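PDB 3LSO: putative membrane anchored protein from Corynebacterium diphtheriae, which is of unknown function but is probably held at the bacterial cell surface by a membrane anchor, its modelled part being built of beta domains. Local coordinates for residues Thr354-Tyr359 with Thr411-Phe416; Ser361-Thr366 with Arg394-Asp399. One frame throughout, in Å; residues are numbered along the deposited sequence.

Interaction 1: residues Thr354-Tyr359 with Thr411-Phe416; sequences TGKTNY and TVSAEF
Glu-415 N donates to Thr-354 OG1 at 2.8 Å. The angle at the hydrogen is 155°. Thr-354 OG1 lies between its own backbone N and carbonyl carbon (chi1 64°), which turns it to the neighbouring strand. The same oxygen also bonds to the carbonyl of Ile-351, so the hydroxyl has two partners. Glu-415 CB lies against Thr-354 CB and CG2, the two side chains running roughly perpendicular.

The next bonds are between backbones. Lys-356 and Ser-413 form an antiparallel hydrogen-bonded pair. Lys-356 N reaches Ser-413 O at 3.1 Å, and Ser-413 N returns to Lys-356 O at 3.0 Å. Ser-413 O also takes a CA-H...O contact from Gly-355 CA. Past this pair, Asn-358 N donates to Thr-411 O at 3.2 Å. The hydroxyl of Thr-411 is satisfied elsewhere, by Ser-327 OG on strand 321-329.

Thr-357 and Val-412 make the non-hydrogen-bonded pair. The methyl CG2 of Thr-357 lies 4.1 Å from Val-412 CB. Val-412 then packs on Ile-340 and Ile-342 of strand 335-343. Thr-357 OG1 donates to the Tyr-359 carbonyl and also bonds to Ser-361 OG.

This is the pairing of an edge strand in an antiparallel sheet. Within this chain strand 349-357 is outermost of four, and strand 410-417 lies between it and strand 321-329.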
loop_
_atom_site.group_PDB
_atom_site.type_symbol
_atom_site.label_atom_id
_atom_site.label_comp_id
_atom_site.label_asym_id
_atom_site.label_seq_id
_atom_site.Cartn_x
_atom_site.Cartn_y
_atom_site.Cartn_z
ATOM N N THR B 354 21.234 -3.977 39.593
ATOM C CA THR B 354 20.819 -3.011 38.593
ATOM C C THR B 354 19.328 -2.750 38.669
ATOM O O THR B 354 18.832 -1.763 38.102
ATOM C CB THR B 354 21.174 -3.435 37.126
ATOM O OG1 THR B 354 20.457 -4.635 36.735
ATOM C CG2 THR B 354 22.631 -3.630 36.969
ATOM N N GLY B 355 18.626 -3.660 39.338
ATOM C CA GLY B 355 17.180 -3.612 39.463
ATOM C C GLY B 355 16.748 -2.603 40.499
ATOM O O GLY B 355 17.279 -2.569 41.612
ATOM N N LYS B 356 15.770 -1.773 40.133
ATOM C CA LYS B 356 15.229 -0.746 41.027
ATOM C C LYS B 356 13.925 -0.179 40.505
ATOM O O LYS B 356 13.651 -0.285 39.291
ATOM C CB LYS B 356 16.235 0.385 41.210
ATOM C CG LYS B 356 16.495 1.226 39.991
ATOM C CD LYS B 356 17.644 2.147 40.259
ATOM C CE LYS B 356 18.949 1.338 40.507
ATOM N NZ LYS B 356 20.221 2.189 40.535
ATOM N N THR B 357 13.147 0.444 41.407
ATOM C CA THR B 357 11.857 1.074 41.069
ATOM C C THR B 357 11.884 2.603 41.234
ATOM O O THR B 357 12.797 3.112 41.867
ATOM C CB THR B 357 10.718 0.532 41.957
ATOM O OG1 THR B 357 11.071 0.625 43.342
ATOM C CG2 THR B 357 10.400 -0.885 41.638
ATOM N N ASN B 358 10.882 3.298 40.666
ATOM C CA ASN B 358 10.537 4.731 40.879
ATOM C C ASN B 358 10.276 5.126 42.290
ATOM O O ASN B 358 9.424 6.022 42.516
ATOM C CB ASN B 358 9.065 4.924 40.601
ATOM C CG ASN B 358 8.695 4.797 39.250
ATOM O OD1 ASN B 358 8.609 5.768 38.544
ATOM N ND2 ASN B 358 8.293 3.618 38.897
ATOM N N TYR B 359 10.757 4.382 43.256
ATOM C CA TYR B 359 10.254 4.624 44.597
ATOM C C TYR B 359 10.932 3.601 45.429
ATOM O O TYR B 359 11.216 2.508 44.924
ATOM C CB TYR B 359 8.722 4.477 44.661
ATOM C CG TYR B 359 8.122 3.191 44.109
ATOM C CD1 TYR B 359 8.092 2.023 44.860
ATOM C CD2 TYR B 359 7.534 3.153 42.855
ATOM C CE1 TYR B 359 7.526 0.847 44.351
ATOM C CE2 TYR B 359 6.935 1.984 42.353
ATOM C CZ TYR B 359 6.942 0.830 43.095
ATOM O OH TYR B 359 6.386 -0.350 42.582
ATOM N N THR B 411 7.329 2.061 37.676
ATOM C CA THR B 411 8.358 1.540 36.790
ATOM C C THR B 411 9.426 0.709 37.505
ATOM O O THR B 411 9.948 1.084 38.558
ATOM C CB THR B 411 9.027 2.700 36.040
ATOM O OG1 THR B 411 8.021 3.434 35.334
ATOM C CG2 THR B 411 10.045 2.209 35.053
ATOM N N VAL B 412 9.758 -0.429 36.931
ATOM C CA VAL B 412 10.949 -1.107 37.352
ATOM C C VAL B 412 11.923 -1.142 36.146
ATOM O O VAL B 412 11.504 -1.329 34.996
ATOM C CB VAL B 412 10.577 -2.474 37.877
ATOM C CG1 VAL B 412 9.517 -3.066 37.016
ATOM C CG2 VAL B 412 11.782 -3.374 37.917
ATOM N N SER B 413 13.196 -0.881 36.393
ATOM C CA SER B 413 14.220 -0.997 35.355
ATOM C C SER B 413 15.424 -1.782 35.835
ATOM O O SER B 413 15.712 -1.855 37.035
ATOM C CB SER B 413 14.656 0.372 34.847
ATOM O OG SER B 413 15.201 1.176 35.872
ATOM N N ALA B 414 16.114 -2.409 34.902
ATOM C CA ALA B 414 17.230 -3.252 35.290
ATOM C C ALA B 414 18.097 -3.524 34.090
ATOM O O ALA B 414 17.782 -3.085 32.993
ATOM C CB ALA B 414 16.723 -4.559 35.894
ATOM N N GLU B 415 19.187 -4.256 34.288
ATOM C CA GLU B 415 20.021 -4.608 33.159
ATOM C C GLU B 415 20.183 -6.080 33.057
ATOM O O GLU B 415 20.288 -6.768 34.072
ATOM C CB GLU B 415 21.376 -3.953 33.251
ATOM C CG GLU B 415 21.267 -2.460 33.105
ATOM C CD GLU B 415 22.622 -1.785 32.966
ATOM O OE1 GLU B 415 23.636 -2.496 32.691
ATOM O OE2 GLU B 415 22.658 -0.540 33.139
ATOM N N PHE B 416 20.230 -6.534 31.807
ATOM C CA PHE B 416 20.276 -7.932 31.466
ATOM C C PHE B 416 21.372 -8.289 30.500
ATOM O O PHE B 416 21.876 -7.454 29.744
ATOM C CB PHE B 416 18.946 -8.338 30.879
ATOM C CG PHE B 416 17.847 -8.216 31.834
ATOM C CD1 PHE B 416 17.064 -7.077 31.856
ATOM C CD2 PHE B 416 17.629 -9.205 32.782
ATOM C CE1 PHE B 416 16.052 -6.942 32.773
ATOM C CE2 PHE B 416 16.596 -9.074 33.718
ATOM C CZ PHE B 416 15.815 -7.937 33.706
#

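Interaction 2: residues Ser361-Thr366 with Arg394-Asp399; sequences SKLATT and RGFHSD
Ser-361 OG sits beside the Phe-396 ring, 3.7 Å from Phe-396 CD1, and approaches it obliquely. The same hydroxyl bonds to Thr-357 OG1. Lys-362 pairs with His-397 through two backbone bonds. Lys-362 N donates to His-397 O at 2.7 Å, and His-397 N donates to Lys-362 O at 2.8 Å. The ammonium of Lys-362 is near the Asp-399 carboxylate but beyond salt-bridge distance. Asp-399 OD1 bonds instead to Ser-360 OG.

Leu-363 lies over one face of the Phe-396 ring, with Leu-363 CG 4.0 Å from Phe-396 CE1. With chi1 at -163° its side chain swings CG and CD1 against the ring.

At Ala-364 the strand bulges. Ala-364 N and Thr-365 N both donate to Gly-395 O, at 2.9 and 3.1 Å. The bond from Thr-365 is almost straight, at 177°, and falls on a lone pair; that from Ala-364 is more bent, at 134°. Ala-364 CB lies 3.4 Å from His-397 ND1, oblique to the ring. Thr-365 O accepts from Gly-395 N, while Thr-365 OG1 bonds to Glu-339. Last, Thr-366 CG2 lies over one face of the Arg-394 guanidinium, 3.7 Å from Arg-394 CZ. Arg-394 NH1 bonds to the Glu-391 carbonyl.

Ala-364 and Thr-365 opposite Gly-395 make a classic bulge. The pairing thus rests on backbone bonds, and side chains add van der Waals contacts rather than salt bridges or hydrogen bonds across it.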
loop_
_atom_site.group_PDB
_atom_site.type_symbol
_atom_site.label_atom_id
_atom_site.label_comp_id
_atom_site.label_asym_id
_atom_site.label_seq_id
_atom_site.Cartn_x
_atom_site.Cartn_y
_atom_site.Cartn_z
ATOM N N SER B 361 11.883 0.629 47.631
ATOM C CA SER B 361 11.214 -0.662 47.552
ATOM C C SER B 361 12.113 -1.719 48.078
ATOM O O SER B 361 13.320 -1.504 48.190
ATOM C CB SER B 361 10.787 -1.004 46.127
ATOM O OG SER B 361 11.854 -0.796 45.260
ATOM N N LYS B 362 11.518 -2.835 48.444
ATOM C CA LYS B 362 12.289 -3.930 48.950
ATOM C C LYS B 362 12.255 -5.060 47.954
ATOM O O LYS B 362 11.233 -5.312 47.340
ATOM C CB LYS B 362 11.844 -4.278 50.368
ATOM C CG LYS B 362 12.583 -3.353 51.417
ATOM C CD LYS B 362 11.903 -3.273 52.785
ATOM C CE LYS B 362 12.878 -2.892 53.933
ATOM N NZ LYS B 362 13.433 -1.498 53.809
ATOM N N LEU B 363 13.398 -5.672 47.704
ATOM C CA LEU B 363 13.440 -6.759 46.753
ATOM C C LEU B 363 13.038 -8.011 47.464
ATOM O O LEU B 363 13.875 -8.661 48.066
ATOM C CB LEU B 363 14.848 -6.963 46.201
ATOM C CG LEU B 363 14.990 -7.789 44.921
ATOM C CD1 LEU B 363 16.384 -7.541 44.387
ATOM C CD2 LEU B 363 14.710 -9.288 45.093
ATOM N N ALA B 364 11.777 -8.379 47.360
ATOM C CA ALA B 364 11.259 -9.504 48.108
ATOM C C ALA B 364 11.347 -10.826 47.363
ATOM O O ALA B 364 11.570 -11.853 47.980
ATOM C CB ALA B 364 9.835 -9.235 48.484
ATOM N N THR B 365 11.119 -10.809 46.055
ATOM C CA THR B 365 11.089 -12.048 45.286
ATOM C C THR B 365 12.268 -12.233 44.304
ATOM O O THR B 365 12.581 -11.333 43.477
ATOM C CB THR B 365 9.804 -12.144 44.551
ATOM O OG1 THR B 365 8.779 -12.247 45.521
ATOM C CG2 THR B 365 9.766 -13.391 43.718
ATOM N N THR B 366 12.919 -13.388 44.408
ATOM C CA THR B 366 13.989 -13.726 43.520
ATOM C C THR B 366 13.560 -15.030 42.878
ATOM O O THR B 366 13.263 -15.998 43.581
ATOM C CB THR B 366 15.281 -13.947 44.307
ATOM O OG1 THR B 366 15.553 -12.792 45.125
ATOM C CG2 THR B 366 16.434 -14.241 43.361
ATOM N N ARG B 394 13.119 -10.381 39.466
ATOM C CA ARG B 394 13.351 -9.819 40.768
ATOM C C ARG B 394 12.179 -8.916 41.018
ATOM O O ARG B 394 11.996 -7.935 40.281
ATOM C CB ARG B 394 14.612 -8.976 40.790
ATOM C CG ARG B 394 15.901 -9.726 40.456
ATOM C CD ARG B 394 16.275 -10.697 41.544
ATOM N NE ARG B 394 17.561 -11.291 41.268
ATOM C CZ ARG B 394 17.756 -12.333 40.465
ATOM N NH1 ARG B 394 16.729 -12.913 39.829
ATOM N NH2 ARG B 394 18.995 -12.783 40.294
ATOM N N GLY B 395 11.393 -9.233 42.062
ATOM C CA GLY B 395 10.165 -8.501 42.375
ATOM C C GLY B 395 10.232 -7.606 43.601
ATOM O O GLY B 395 10.648 -8.028 44.685
ATOM N N PHE B 396 9.760 -6.383 43.432
ATOM C CA PHE B 396 9.971 -5.308 44.389
ATOM C C PHE B 396 8.685 -4.864 45.024
ATOM O O PHE B 396 7.653 -4.802 44.356
ATOM C CB PHE B 396 10.554 -4.120 43.641
ATOM C CG PHE B 396 11.944 -4.364 43.106
ATOM C CD1 PHE B 396 13.072 -3.989 43.856
ATOM C CD2 PHE B 396 12.127 -4.943 41.840
ATOM C CE1 PHE B 396 14.365 -4.197 43.355
ATOM C CE2 PHE B 396 13.406 -5.151 41.324
ATOM C CZ PHE B 396 14.543 -4.771 42.080
ATOM N N HIS B 397 8.730 -4.545 46.307
ATOM C CA HIS B 397 7.554 -4.083 47.012
ATOM C C HIS B 397 7.829 -2.705 47.571
ATOM O O HIS B 397 8.892 -2.448 48.107
ATOM C CB HIS B 397 7.253 -5.004 48.182
ATOM C CG HIS B 397 6.701 -6.338 47.798
ATOM N ND1 HIS B 397 7.456 -7.283 47.146
ATOM C CD2 HIS B 397 5.497 -6.912 48.028
ATOM C CE1 HIS B 397 6.732 -8.371 46.963
ATOM N NE2 HIS B 397 5.542 -8.173 47.494
ATOM N N SER B 398 6.864 -1.813 47.481
ATOM C CA SER B 398 7.036 -0.491 48.046
ATOM C C SER B 398 7.323 -0.601 49.538
ATOM O O SER B 398 6.775 -1.467 50.229
ATOM C CB SER B 398 5.765 0.306 47.828
ATOM O OG SER B 398 5.791 1.478 48.619
ATOM N N ASP B 399 8.177 0.267 50.055
ATOM C CA ASP B 399 8.426 0.242 51.492
ATOM C C ASP B 399 7.568 1.254 52.233
ATOM O O ASP B 399 7.825 1.570 53.384
ATOM C CB ASP B 399 9.915 0.395 51.817
ATOM C CG ASP B 399 10.494 1.742 51.371
ATOM O OD1 ASP B 399 9.833 2.499 50.604
ATOM O OD2 ASP B 399 11.635 2.045 51.793
#

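In the fold
From the N terminus the chain first passes the beta domains that precede this region. Strand 349-357 then carries the first half of interaction 1. A short turn leads to strand 361-366, the first half of interaction 2. Strand 394-398 returns 28 residues later and closes the inner loop. Strand 410-417 then closes the outer loop of interaction 1, so interaction 2 is nested within it. Interaction 1 belongs to a four-stranded antiparallel sheet. Interaction 2 belongs to a second sheet that includes strand 335-343. The centres of the two interactions are about 10 Å apart. Phe-396 packs on Gly-355, Lys-356 and Thr-357, and Tyr-359 on Ser-398, so the two contacts touch directly.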